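Local coordinates for Cap5O (PDB 3OJO), which is a UDP-N-acetyl-mannosamine dehydrogenase of capsular polysaccharide biosynthesis in Staphylococcus aureus, an oxidoreductase that binds NAD in a Rossmann-fold domain, at residues Gly23-Ile28 with Pro60-Val65; Phe149-Asp154 with Gly182-Cys187; Glu171-Asn176 with Arg196-Gly201; Tyr355-Glu360 with His384-Asn389; Leu377-Ser382 with Val402-Lys407. One frame throughout, in Å; residues are numbered along the deposited sequence.

Contact 1: residues Gly23-Ile28 with Pro60-Val65; sequences GLPTSI and PGLQEV
Ile28 on the first helix of the NAD-binding Rossmann domain meets Leu62 and Val65 on helix 62-71, and every cross-contact in this buried interface is apolar. Helix 23-32 follows the glycine-rich turn that fits the GxGxxG pattern, whose last glycine would be Gly23, so the pair joins the dinucleotide-binding helix to a helix further along the same domain.

The apolar packing centres on Ile28. Its CG2 branch, anti to the backbone N, reaches Val65 CG1 at 3.7 Å, while the longer branch carries CD1 to Leu62 CG at 3.9 Å. Ile28 thus lies opposite Val65 in the CA register and also reaches back to Leu62, whose nearest CA is that of Pro25. Leu62 answers with its own fork: CD1 lies against CD1 and CG2 of Ile28, and CD2 turns to the proline ring, where Pro25 CG is 4.1 Å away and the two side chains cross at about a right angle. Leu170 of helix 169-175 also touches Leu62 and Val65, and Ile169 touches Pro25.

No hydrogen bond crosses the contact; within helix 23-32, Gly23 O accepts from Ser27 N at 2.9 Å and, on the opposite face of the carbonyl plane, from Ser27 OG at 2.7 Å, the hydroxyl standing 39° out of that plane.

Contact 2: residues Phe149-Asp154 with Gly182-Cys187; sequences FTIGED and GVTKAC
Thr184 reaches Gly152 and Ile151 with both branches of its side chain. From CB, which itself stands 4.2 Å from Gly152 CA, the hydroxyl goes one way and the methyl the other. With chi1 at 72°, OG1 sits between the backbone N and the carbonyl carbon of its own residue, and from there it approaches Gly152 CA to 3.3 Å. The methyl, CG2, is directed at the carbonyl of Ile151, just before the glycine, 3.5 Å from Ile151 O.

The same OG1 accepts a hydrogen bond from Cys187 N at 3.2 Å, with an angle of 156° at the hydrogen. Thr184 is therefore the N-cap of helix 185-195, and with Cys187 it forms a capping box; the return bond, Thr184 N to Cys187 SG, is long and weak. This helix start follows strand 178-182 in the Rossmann domain, and the loop 149-154, which leads into the neighbouring strand 156-159, lies against it.

On one flank of the capped turn, Ile151 CG2, anti to its backbone N, touches Cys187 SG at 3.7 Å and Val183 CG1 at 3.8 Å. Leu157 of strand 156-159 also touches Ile151 and Val183. Beyond the glycine CA, where the chain turns with a positive phi of 95°, Gly152 O comes to 3.4 Å from Ala186 CB.

Contact 3: residues Glu171-Asn176 with Arg196-Gly201; sequences EELVHN and RTFVQG
Two torsions set the side chains of this contact: chi1 of Phe198 is 62°, which folds CG back over its own main chain and swings the ring to Leu173 and Val174, and chi1 of Val174 is 167°, which leaves CG1 anti to the backbone N and facing Gln200. The ring of Phe198 presents its edge. Leu173 O lies near the ring plane, 3.5 Å from Phe198 CE2, and Val174 CG2 stands 3.9 Å from Phe198 CD2. Beside it, Val174 CG1 meets Gln200 NE2 at 3.4 Å, the two side chains running the same way, and this methyl also covers the centre of one face of the His175 ring.

The polar link is made at the C-terminal end of helix 169-175 in the Rossmann domain, where the loop leading from helix 185-195 to strand 203-207 passes by. Val174 O accepts from two successive amides of that loop, Gln200 N at 2.9 Å and Gly201 N at 3.1 Å. The glycine N-H lies in the carbonyl plane, whereas the glutamine donor is tilted 28° from it.

Glu172, on the same helix, belongs to a pyridine-2,6-dicarboxylic acid pocket. Phe198 also meets Phe30 edge-to-face and touches Met29, both on helix 23-32. Gly201 CA rests against two successive carbonyls, 3.6 Å from both His175 O and Asn176 O.

Contact 4: residues Tyr355-Glu360 with His384-Asn389; sequences YDPHVE and HSEFKN
Two histidine-carboxylate pairs, His384 with Asp356 and His358 with Glu386, join the loops that follow strands 351-355 and 377-380 in the UDP-binding domain. His384 NE2 donates to Asp356 OD1 at 2.8 Å with an angle of 158°. The acceptor lies close to the imidazole plane, but the histidine meets the carboxylate on its syn side, 35° out of plane. Asp356 OD1 also accepts from Leu323 N, and Asp356 OD2 takes His358 N with its anti lone pair in an Asx turn, so the carboxylate is held from several directions.

His358 NE2 donates to the syn lone pair of Glu386 OE1 at 3.0 Å, the ring and carboxylate planes being nearly perpendicular. The two imidazoles overlap obliquely: His358 CD2 lies over one face of His384, 3.3 Å from His384 ND1. That ND1 is bonded to Asp328 N, which helps to fix the ring's rotation.

An apolar flank lies alongside, where the ring edges of Tyr355 and Phe387 meet with Tyr355 CE1 3.7 Å from Phe387 CE2. The two strands flank strand 317-321, and their loops lie at the C-terminal edge of the parallel sheet, where alpha/beta domains of the Rossmann type commonly place their binding sites.

Contact 5: residues Leu377-Ser382 with Val402-Lys407; sequences LVLILS and VIFDTK
Adjacent parallel strands 377-380 and 402-405 of the five-stranded sheet in the UDP-binding domain pair from Val378 with Ile403 to Ile380 with Asp405, their short axes 4.8 Å apart and 19° from parallel. Val378 N donates to Val402 O at 2.9 Å in a nearly straight bond of 176°, Val378 O accepts from Phe404 N, and Ile380 N returns to Phe404 O. The alternation of one residue bonding to two on the neighbouring strand is that of a parallel ladder.

On the sheet face bearing Leu379 and Phe404, these side chains run side by side, Leu379 CD1 reaching Phe404 CD2 at 3.7 Å. Leu377 CD1 packs on the same side, 3.8 Å from Phe404 CB. Helices 286-312 and 336-346 touch this side, giving the helix-covered sheet of a Rossmann-like alpha/beta domain. The other face carries Val378, Ile380, Ile403 and Asp405, with Ile380 CD1 3.8 Å from Ile403 CG2.

Where the strands end, Ile380 O takes two bonds from one residue, Thr406 N and Thr406 OG1. The hydroxyl is the shorter, 2.7 Å and on a carbonyl lone pair; a chi1 of 71° sets OG1 astride its own backbone, flanked by N and C. Asp405 OD1 accepts Lys407 N in an Asx turn and lies 3.3 Å from Ile380 CB, while Asp405 OD2 bonds to Tyr419 OH.

How the contacts relate
Contacts 1, 2 and 3 belong to the NAD-binding half, contacts 4 and 5 to the UDP-binding domain. Contacts 1 and 5 are buried, the former purely apolar between helices, the latter a hydrogen-bonded strand ladder; the other three are only partly buried and rely on loops. Contacts 1 and 3 touch through Leu173, which packs on Thr26 and so brings helices 23-32 and 169-175 together. Contact 2 lies far out, its centre about 52 Å from that of contact 5. Contacts 4 and 5 interlock along the chain and meet where Phe387 packs on Ile380 and Ser382, so the polar, histidine-carboxylate-bonded loops sit beside the largely apolar strand pair.

Contact 1: residues Gly23-Ile28 with Pro60-Val65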
# COMPACT_ATOMS: atom_id res chain seq x y z
N GLY B 23 -6.07 -1.61 30.01
CA GLY B 23 -6.95 -1.93 31.13
C GLY B 23 -6.94 -0.98 32.31
O GLY B 23 -8.01 -0.63 32.80
N LEU B 24 -5.76 -0.61 32.83
CA LEU B 24 -5.68 0.29 33.98
C LEU B 24 -6.31 1.66 33.71
O LEU B 24 -7.24 2.01 34.45
CB LEU B 24 -4.24 0.40 34.55
CG LEU B 24 -4.07 1.29 35.79
CD1 LEU B 24 -4.89 0.76 36.98
CD2 LEU B 24 -2.60 1.47 36.13
N PRO B 25 -5.91 2.43 32.67
CA PRO B 25 -6.59 3.72 32.40
C PRO B 25 -8.09 3.59 32.16
O PRO B 25 -8.84 4.45 32.63
CB PRO B 25 -5.87 4.23 31.15
CG PRO B 25 -4.52 3.59 31.22
CD PRO B 25 -4.83 2.21 31.68
N THR B 26 -8.53 2.50 31.48
CA THR B 26 -9.94 2.19 31.22
C THR B 26 -10.70 1.99 32.55
O THR B 26 -11.78 2.54 32.70
CB THR B 26 -10.05 1.00 30.25
OG1 THR B 26 -9.42 1.35 29.01
CG2 THR B 26 -11.49 0.54 30.01
N SER B 27 -10.15 1.19 33.49
CA SER B 27 -10.75 0.98 34.81
C SER B 27 -10.86 2.33 35.52
O SER B 27 -11.92 2.65 36.07
CB SER B 27 -9.87 0.07 35.66
OG SER B 27 -9.56 -1.12 34.96
N ILE B 28 -9.78 3.12 35.48
CA ILE B 28 -9.70 4.44 36.10
C ILE B 28 -10.79 5.37 35.53
O ILE B 28 -11.48 6.04 36.29
CB ILE B 28 -8.24 5.01 36.04
CG1 ILE B 28 -7.34 4.30 37.08
CG2 ILE B 28 -8.17 6.54 36.22
CD1 ILE B 28 -5.80 4.50 36.88
N PRO B 60 1.92 10.19 32.48
CA PRO B 60 1.77 11.46 33.22
C PRO B 60 0.34 11.80 33.58
O PRO B 60 -0.57 11.66 32.76
CB PRO B 60 2.23 12.51 32.21
CG PRO B 60 2.45 11.81 30.91
CD PRO B 60 2.68 10.38 31.24
N GLY B 61 0.16 12.29 34.79
CA GLY B 61 -1.14 12.70 35.29
C GLY B 61 -2.08 11.61 35.76
O GLY B 61 -3.06 11.92 36.44
N LEU B 62 -1.78 10.34 35.43
CA LEU B 62 -2.64 9.21 35.79
C LEU B 62 -2.65 8.91 37.28
O LEU B 62 -3.72 8.64 37.84
CB LEU B 62 -2.36 7.96 34.94
CG LEU B 62 -3.43 6.85 34.95
CD1 LEU B 62 -4.66 7.25 34.13
CD2 LEU B 62 -2.87 5.51 34.45
N GLN B 63 -1.47 8.99 37.93
CA GLN B 63 -1.31 8.76 39.38
C GLN B 63 -2.29 9.61 40.19
O GLN B 63 -2.91 9.10 41.13
CB GLN B 63 0.14 9.07 39.80
CG GLN B 63 0.45 8.86 41.28
CD GLN B 63 0.28 7.44 41.74
OE1 GLN B 63 -0.64 7.13 42.50
NE2 GLN B 63 1.16 6.54 41.29
N GLU B 64 -2.47 10.90 39.79
CA GLU B 64 -3.37 11.88 40.38
C GLU B 64 -4.82 11.44 40.26
O GLU B 64 -5.58 11.55 41.22
CB GLU B 64 -3.19 13.20 39.62
CG GLU B 64 -3.59 14.47 40.34
CD GLU B 64 -3.03 15.73 39.70
OE1 GLU B 64 -2.06 15.63 38.91
OE2 GLU B 64 -3.60 16.81 39.96
N VAL B 65 -5.21 10.95 39.07
CA VAL B 65 -6.57 10.48 38.77
C VAL B 65 -6.84 9.20 39.54
O VAL B 65 -7.90 9.07 40.15
CB VAL B 65 -6.82 10.29 37.24
CG1 VAL B 65 -8.30 10.12 36.95
CG2 VAL B 65 -6.26 11.46 36.44

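Contact 2: residues Phe149-Asp154 with Gly182-Cys187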
# COMPACT_ATOMS: atom_id res chain seq x y z
N PHE B 149 -26.51 -20.14 27.58
CA PHE B 149 -26.59 -18.80 27.00
C PHE B 149 -26.89 -18.68 25.50
O PHE B 149 -26.46 -19.52 24.71
CB PHE B 149 -25.35 -17.97 27.38
CG PHE B 149 -25.29 -17.49 28.81
CD1 PHE B 149 -26.08 -16.43 29.25
CD2 PHE B 149 -24.40 -18.07 29.72
CE1 PHE B 149 -26.02 -15.99 30.58
CE2 PHE B 149 -24.33 -17.61 31.04
CZ PHE B 149 -25.14 -16.57 31.46
N THR B 150 -27.61 -17.59 25.14
CA THR B 150 -28.02 -17.20 23.79
C THR B 150 -27.53 -15.77 23.56
O THR B 150 -27.94 -14.85 24.29
CB THR B 150 -29.53 -17.44 23.59
OG1 THR B 150 -29.78 -18.84 23.69
CG2 THR B 150 -30.05 -16.93 22.24
N ILE B 151 -26.63 -15.60 22.58
CA ILE B 151 -26.00 -14.31 22.26
C ILE B 151 -27.01 -13.34 21.65
O ILE B 151 -27.68 -13.69 20.67
CB ILE B 151 -24.68 -14.49 21.43
CG1 ILE B 151 -23.58 -15.20 22.26
CG2 ILE B 151 -24.14 -13.15 20.91
CD1 ILE B 151 -23.54 -16.46 22.28
N GLY B 152 -27.13 -12.16 22.26
CA GLY B 152 -28.07 -11.13 21.83
C GLY B 152 -29.37 -11.19 22.61
O GLY B 152 -30.20 -10.29 22.50
N GLU B 153 -29.53 -12.26 23.42
CA GLU B 153 -30.71 -12.50 24.25
C GLU B 153 -30.33 -12.51 25.72
O GLU B 153 -30.75 -11.62 26.46
CB GLU B 153 -31.39 -13.83 23.83
CG GLU B 153 -32.90 -13.75 23.84
CD GLU B 153 -33.60 -14.74 22.93
OE1 GLU B 153 -33.54 -14.55 21.69
OE2 GLU B 153 -34.33 -15.61 23.45
N ASP B 154 -29.50 -13.50 26.14
CA ASP B 154 -29.04 -13.69 27.52
C ASP B 154 -27.76 -12.89 27.85
O ASP B 154 -27.66 -12.35 28.95
CB ASP B 154 -28.82 -15.19 27.81
CG ASP B 154 -29.97 -16.11 27.49
OD1 ASP B 154 -31.11 -15.78 27.86
OD2 ASP B 154 -29.73 -17.18 26.92
N GLY B 182 -20.59 -5.67 17.46
CA GLY B 182 -21.46 -6.63 18.13
C GLY B 182 -21.67 -7.89 17.32
O GLY B 182 -21.64 -7.86 16.09
N VAL B 183 -21.89 -9.03 18.01
CA VAL B 183 -22.14 -10.32 17.35
C VAL B 183 -23.55 -10.27 16.75
O VAL B 183 -23.78 -10.82 15.67
CB VAL B 183 -21.92 -11.52 18.31
CG1 VAL B 183 -22.28 -12.85 17.64
CG2 VAL B 183 -20.48 -11.56 18.78
N THR B 184 -24.47 -9.57 17.45
CA THR B 184 -25.86 -9.32 17.05
C THR B 184 -26.09 -7.81 17.13
O THR B 184 -25.26 -7.08 17.69
CB THR B 184 -26.86 -10.08 17.96
OG1 THR B 184 -26.91 -9.47 19.26
CG2 THR B 184 -26.58 -11.58 18.04
N LYS B 185 -27.24 -7.34 16.61
CA LYS B 185 -27.62 -5.92 16.65
C LYS B 185 -27.90 -5.50 18.11
O LYS B 185 -27.68 -4.34 18.48
CB LYS B 185 -28.80 -5.64 15.69
CG LYS B 185 -28.45 -5.87 14.19
CD LYS B 185 -29.66 -6.37 13.32
CE LYS B 185 -29.35 -6.58 11.84
NZ LYS B 185 -29.24 -8.03 11.45
N ALA B 186 -28.33 -6.46 18.97
CA ALA B 186 -28.60 -6.23 20.39
C ALA B 186 -27.29 -5.99 21.15
O ALA B 186 -27.24 -5.12 22.03
CB ALA B 186 -29.35 -7.41 20.98
N CYS B 187 -26.22 -6.76 20.78
CA CYS B 187 -24.85 -6.67 21.32
C CYS B 187 -24.29 -5.27 21.07
O CYS B 187 -23.72 -4.67 21.98
CB CYS B 187 -23.96 -7.74 20.70
SG CYS B 187 -24.46 -9.45 21.06

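Contact 3: residues Glu171-Asn176 with Arg196-Gly201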
# COMPACT_ATOMS: atom_id res chain seq x y z
N GLU B 171 -7.50 11.46 27.71
CA GLU B 171 -8.15 12.33 26.72
C GLU B 171 -8.51 11.51 25.49
O GLU B 171 -9.67 11.50 25.09
CB GLU B 171 -7.38 13.64 26.38
CG GLU B 171 -5.90 13.68 26.71
CD GLU B 171 -5.49 14.01 28.14
OE1 GLU B 171 -5.86 15.11 28.62
OE2 GLU B 171 -4.74 13.21 28.75
N GLU B 172 -7.54 10.71 24.99
CA GLU B 172 -7.70 9.81 23.85
C GLU B 172 -8.89 8.83 24.06
O GLU B 172 -9.66 8.64 23.16
CB GLU B 172 -6.38 9.07 23.59
CG GLU B 172 -6.42 8.01 22.51
CD GLU B 172 -5.93 8.42 21.14
OE1 GLU B 172 -5.93 9.63 20.84
OE2 GLU B 172 -5.57 7.51 20.35
N LEU B 173 -9.06 8.30 25.27
CA LEU B 173 -10.13 7.38 25.63
C LEU B 173 -11.53 8.01 25.50
O LEU B 173 -12.46 7.34 25.08
CB LEU B 173 -9.87 6.92 27.08
CG LEU B 173 -10.12 5.46 27.51
CD1 LEU B 173 -9.47 4.45 26.58
CD2 LEU B 173 -9.59 5.24 28.92
N VAL B 174 -11.65 9.32 25.81
CA VAL B 174 -12.88 10.10 25.75
C VAL B 174 -13.26 10.57 24.33
O VAL B 174 -14.40 10.35 23.88
CB VAL B 174 -12.81 11.29 26.78
CG1 VAL B 174 -13.90 12.32 26.55
CG2 VAL B 174 -12.88 10.78 28.21
N HIS B 175 -12.32 11.25 23.63
CA HIS B 175 -12.51 11.90 22.33
C HIS B 175 -12.33 11.10 21.04
O HIS B 175 -12.78 11.56 19.98
CB HIS B 175 -11.77 13.24 22.28
CG HIS B 175 -12.20 14.18 23.35
ND1 HIS B 175 -11.36 14.50 24.41
CD2 HIS B 175 -13.39 14.79 23.54
CE1 HIS B 175 -12.06 15.32 25.18
NE2 HIS B 175 -13.29 15.51 24.70
N ASN B 176 -11.71 9.92 21.10
CA ASN B 176 -11.53 9.09 19.92
C ASN B 176 -12.84 8.47 19.48
O ASN B 176 -13.65 8.06 20.31
CB ASN B 176 -10.56 7.93 20.20
CG ASN B 176 -9.11 8.19 19.91
OD1 ASN B 176 -8.66 9.33 19.74
ND2 ASN B 176 -8.34 7.11 19.87
N ARG B 196 -21.07 4.94 26.42
CA ARG B 196 -21.84 6.19 26.53
C ARG B 196 -21.50 6.96 27.83
O ARG B 196 -21.66 8.18 27.86
CB ARG B 196 -23.34 5.86 26.49
CG ARG B 196 -24.21 6.92 25.81
CD ARG B 196 -25.52 6.34 25.28
NE ARG B 196 -26.36 5.76 26.34
CZ ARG B 196 -27.08 4.65 26.21
NH1 ARG B 196 -27.08 3.98 25.06
NH2 ARG B 196 -27.81 4.20 27.22
N THR B 197 -20.98 6.23 28.86
CA THR B 197 -20.56 6.69 30.19
C THR B 197 -19.61 7.88 30.13
O THR B 197 -19.73 8.79 30.95
CB THR B 197 -19.96 5.49 30.99
OG1 THR B 197 -20.86 4.37 30.96
CG2 THR B 197 -19.62 5.84 32.46
N PHE B 198 -18.65 7.88 29.17
CA PHE B 198 -17.63 8.94 29.04
C PHE B 198 -17.23 9.23 27.60
O PHE B 198 -16.58 10.25 27.36
CB PHE B 198 -16.37 8.58 29.87
CG PHE B 198 -15.68 7.31 29.41
CD1 PHE B 198 -16.09 6.07 29.88
CD2 PHE B 198 -14.66 7.36 28.47
CE1 PHE B 198 -15.49 4.90 29.42
CE2 PHE B 198 -14.05 6.18 28.02
CZ PHE B 198 -14.47 4.97 28.50
N VAL B 199 -17.55 8.32 26.66
CA VAL B 199 -17.16 8.52 25.25
C VAL B 199 -17.97 9.65 24.59
O VAL B 199 -19.19 9.56 24.46
CB VAL B 199 -17.10 7.22 24.38
CG1 VAL B 199 -16.70 7.52 22.93
CG2 VAL B 199 -16.15 6.19 24.98
N GLN B 200 -17.24 10.72 24.22
CA GLN B 200 -17.74 11.90 23.52
C GLN B 200 -17.48 11.77 22.02
O GLN B 200 -18.15 12.44 21.22
CB GLN B 200 -17.08 13.17 24.09
CG GLN B 200 -17.80 13.71 25.33
CD GLN B 200 -16.94 14.65 26.14
OE1 GLN B 200 -16.62 15.77 25.72
NE2 GLN B 200 -16.58 14.22 27.34
N GLY B 201 -16.55 10.89 21.65
CA GLY B 201 -16.22 10.59 20.27
C GLY B 201 -17.35 9.84 19.60
O GLY B 201 -18.30 9.42 20.25

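Contact 4: residues Tyr355-Glu360 with His384-Asn389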
# COMPACT_ATOMS: atom_id res chain seq x y z
N TYR B 355 22.70 2.46 23.34
CA TYR B 355 22.31 3.71 23.98
C TYR B 355 20.82 3.98 23.74
O TYR B 355 20.40 4.19 22.60
CB TYR B 355 23.17 4.92 23.52
CG TYR B 355 22.64 6.23 24.07
CD1 TYR B 355 21.84 7.06 23.30
CD2 TYR B 355 22.87 6.60 25.40
CE1 TYR B 355 21.29 8.24 23.81
CE2 TYR B 355 22.32 7.77 25.93
CZ TYR B 355 21.55 8.60 25.13
OH TYR B 355 21.01 9.75 25.65
N ASP B 356 20.02 4.00 24.82
CA ASP B 356 18.60 4.34 24.76
C ASP B 356 18.14 5.03 26.06
O ASP B 356 18.13 4.40 27.11
CB ASP B 356 17.70 3.16 24.36
CG ASP B 356 16.33 3.58 23.84
OD1 ASP B 356 15.86 2.99 22.85
OD2 ASP B 356 15.71 4.46 24.45
N PRO B 357 17.77 6.34 26.00
CA PRO B 357 17.33 7.04 27.22
C PRO B 357 16.00 6.55 27.80
O PRO B 357 15.74 6.76 28.99
CB PRO B 357 17.23 8.50 26.78
CG PRO B 357 16.98 8.44 25.32
CD PRO B 357 17.72 7.23 24.82
N HIS B 358 15.17 5.90 26.97
CA HIS B 358 13.86 5.38 27.33
C HIS B 358 13.92 3.95 27.89
O HIS B 358 13.01 3.56 28.61
CB HIS B 358 12.91 5.45 26.13
CG HIS B 358 12.74 6.84 25.60
ND1 HIS B 358 11.81 7.71 26.15
CD2 HIS B 358 13.41 7.49 24.62
CE1 HIS B 358 11.93 8.84 25.47
NE2 HIS B 358 12.88 8.75 24.54
N VAL B 359 14.99 3.19 27.56
CA VAL B 359 15.17 1.79 28.00
C VAL B 359 16.03 1.69 29.28
O VAL B 359 17.21 2.10 29.29
CB VAL B 359 15.68 0.85 26.86
CG1 VAL B 359 15.83 -0.58 27.35
CG2 VAL B 359 14.76 0.89 25.65
N GLU B 360 15.44 1.13 30.36
CA GLU B 360 16.08 1.01 31.67
C GLU B 360 16.85 -0.30 31.96
O GLU B 360 17.30 -0.48 33.09
CB GLU B 360 15.10 1.37 32.80
CG GLU B 360 15.31 2.75 33.41
CD GLU B 360 14.88 3.92 32.54
OE1 GLU B 360 15.76 4.69 32.11
OE2 GLU B 360 13.65 4.06 32.29
N HIS B 384 13.59 8.37 18.32
CA HIS B 384 13.41 9.10 19.57
C HIS B 384 13.59 10.59 19.32
O HIS B 384 14.50 10.98 18.58
CB HIS B 384 14.42 8.62 20.62
CG HIS B 384 14.21 7.21 21.06
ND1 HIS B 384 12.96 6.74 21.41
CD2 HIS B 384 15.12 6.23 21.26
CE1 HIS B 384 13.14 5.48 21.77
NE2 HIS B 384 14.42 5.13 21.71
N SER B 385 12.72 11.42 19.93
CA SER B 385 12.72 12.89 19.82
C SER B 385 14.09 13.50 20.10
O SER B 385 14.50 14.44 19.41
CB SER B 385 11.69 13.49 20.77
OG SER B 385 10.38 13.29 20.25
N GLU B 386 14.82 12.92 21.08
CA GLU B 386 16.16 13.32 21.51
C GLU B 386 17.17 13.27 20.37
O GLU B 386 18.11 14.07 20.35
CB GLU B 386 16.64 12.44 22.67
CG GLU B 386 15.78 12.54 23.92
CD GLU B 386 14.71 11.48 24.09
OE1 GLU B 386 13.96 11.22 23.12
OE2 GLU B 386 14.58 10.95 25.22
N PHE B 387 16.98 12.34 19.43
CA PHE B 387 17.87 12.11 18.29
C PHE B 387 17.72 13.12 17.15
O PHE B 387 18.56 13.16 16.26
CB PHE B 387 17.74 10.66 17.79
CG PHE B 387 18.08 9.54 18.76
CD1 PHE B 387 17.66 8.24 18.50
CD2 PHE B 387 18.86 9.78 19.89
CE1 PHE B 387 18.01 7.19 19.37
CE2 PHE B 387 19.19 8.73 20.76
CZ PHE B 387 18.77 7.45 20.49
N LYS B 388 16.65 13.95 17.19
CA LYS B 388 16.36 14.94 16.14
C LYS B 388 17.38 16.06 16.13
O LYS B 388 18.00 16.33 15.10
CB LYS B 388 14.92 15.48 16.27
CG LYS B 388 13.85 14.41 16.09
CD LYS B 388 12.45 14.90 16.40
CE LYS B 388 11.44 13.79 16.24
NZ LYS B 388 10.05 14.27 16.44
N ASN B 389 17.64 16.62 17.33
CA ASN B 389 18.54 17.73 17.58
C ASN B 389 19.86 17.29 18.23
O ASN B 389 20.07 17.50 19.43
CB ASN B 389 17.81 18.79 18.41
CG ASN B 389 16.49 19.22 17.79
OD1 ASN B 389 16.45 19.99 16.82
ND2 ASN B 389 15.39 18.72 18.34

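Contact 5: residues Leu377-Ser382 with Val402-Lys407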
# COMPACT_ATOMS: atom_id res chain seq x y z
N LEU B 377 31.29 3.73 14.43
CA LEU B 377 29.98 4.01 13.84
C LEU B 377 28.85 4.15 14.87
O LEU B 377 28.75 3.34 15.78
CB LEU B 377 29.62 2.93 12.78
CG LEU B 377 28.18 2.83 12.26
CD1 LEU B 377 27.83 3.95 11.28
CD2 LEU B 377 27.91 1.46 11.66
N VAL B 378 28.00 5.19 14.72
CA VAL B 378 26.76 5.39 15.51
C VAL B 378 25.59 4.91 14.64
O VAL B 378 25.36 5.43 13.53
CB VAL B 378 26.57 6.82 16.09
CG1 VAL B 378 25.09 7.17 16.25
CG2 VAL B 378 27.30 6.95 17.42
N LEU B 379 24.91 3.87 15.11
CA LEU B 379 23.81 3.26 14.39
C LEU B 379 22.46 3.71 14.95
O LEU B 379 22.11 3.33 16.07
CB LEU B 379 23.96 1.72 14.40
CG LEU B 379 23.05 0.90 13.49
CD1 LEU B 379 23.18 1.32 12.02
CD2 LEU B 379 23.34 -0.58 13.65
N ILE B 380 21.71 4.52 14.17
CA ILE B 380 20.38 4.97 14.61
C ILE B 380 19.24 4.03 14.14
O ILE B 380 18.92 3.94 12.95
CB ILE B 380 20.11 6.47 14.39
CG1 ILE B 380 21.36 7.30 14.74
CG2 ILE B 380 18.88 6.90 15.20
CD1 ILE B 380 21.18 8.74 14.71
N LEU B 381 18.64 3.33 15.11
CA LEU B 381 17.60 2.32 14.92
C LEU B 381 16.21 2.68 15.46
O LEU B 381 15.25 2.00 15.10
CB LEU B 381 18.05 0.96 15.47
CG LEU B 381 19.40 0.41 15.04
CD1 LEU B 381 19.68 -0.84 15.76
CD2 LEU B 381 19.46 0.19 13.52
N SER B 382 16.10 3.78 16.25
CA SER B 382 14.83 4.31 16.79
C SER B 382 14.68 5.79 16.51
O SER B 382 15.68 6.50 16.51
CB SER B 382 14.70 4.03 18.28
OG SER B 382 14.77 2.63 18.52
N VAL B 402 31.05 8.90 12.25
CA VAL B 402 30.12 8.46 11.19
C VAL B 402 28.78 7.97 11.76
O VAL B 402 28.76 7.25 12.76
CB VAL B 402 30.71 7.53 10.08
CG1 VAL B 402 32.09 8.00 9.62
CG2 VAL B 402 30.75 6.08 10.50
N ILE B 403 27.68 8.40 11.14
CA ILE B 403 26.31 8.04 11.52
C ILE B 403 25.57 7.37 10.35
O ILE B 403 25.49 7.95 9.27
CB ILE B 403 25.51 9.29 12.00
CG1 ILE B 403 26.13 9.93 13.26
CG2 ILE B 403 24.02 8.95 12.23
CD1 ILE B 403 25.52 11.24 13.66
N PHE B 404 25.01 6.15 10.59
CA PHE B 404 24.12 5.47 9.65
C PHE B 404 22.73 5.44 10.30
O PHE B 404 22.48 4.69 11.26
CB PHE B 404 24.59 4.06 9.23
CG PHE B 404 23.64 3.36 8.28
CD1 PHE B 404 22.94 4.07 7.31
CD2 PHE B 404 23.45 1.99 8.36
CE1 PHE B 404 22.04 3.43 6.46
CE2 PHE B 404 22.56 1.35 7.49
CZ PHE B 404 21.87 2.07 6.55
N ASP B 405 21.86 6.33 9.82
CA ASP B 405 20.52 6.51 10.34
C ASP B 405 19.49 5.75 9.51
O ASP B 405 19.19 6.14 8.39
CB ASP B 405 20.21 8.01 10.47
CG ASP B 405 18.93 8.39 11.17
OD1 ASP B 405 18.33 7.51 11.84
OD2 ASP B 405 18.53 9.56 11.07
N THR B 406 18.99 4.64 10.07
CA THR B 406 18.00 3.77 9.43
C THR B 406 16.58 4.33 9.55
O THR B 406 15.67 3.79 8.91
CB THR B 406 18.10 2.32 9.99
OG1 THR B 406 17.61 2.29 11.32
CG2 THR B 406 19.49 1.76 9.92
N LYS B 407 16.39 5.39 10.36
CA LYS B 407 15.09 6.02 10.64
C LYS B 407 14.90 7.44 10.06
O LYS B 407 13.77 7.93 10.06
CB LYS B 407 14.80 6.04 12.17
CG LYS B 407 14.58 4.66 12.81
CD LYS B 407 13.29 3.96 12.34
CE LYS B 407 12.03 4.50 12.95
NZ LYS B 407 10.87 3.61 12.64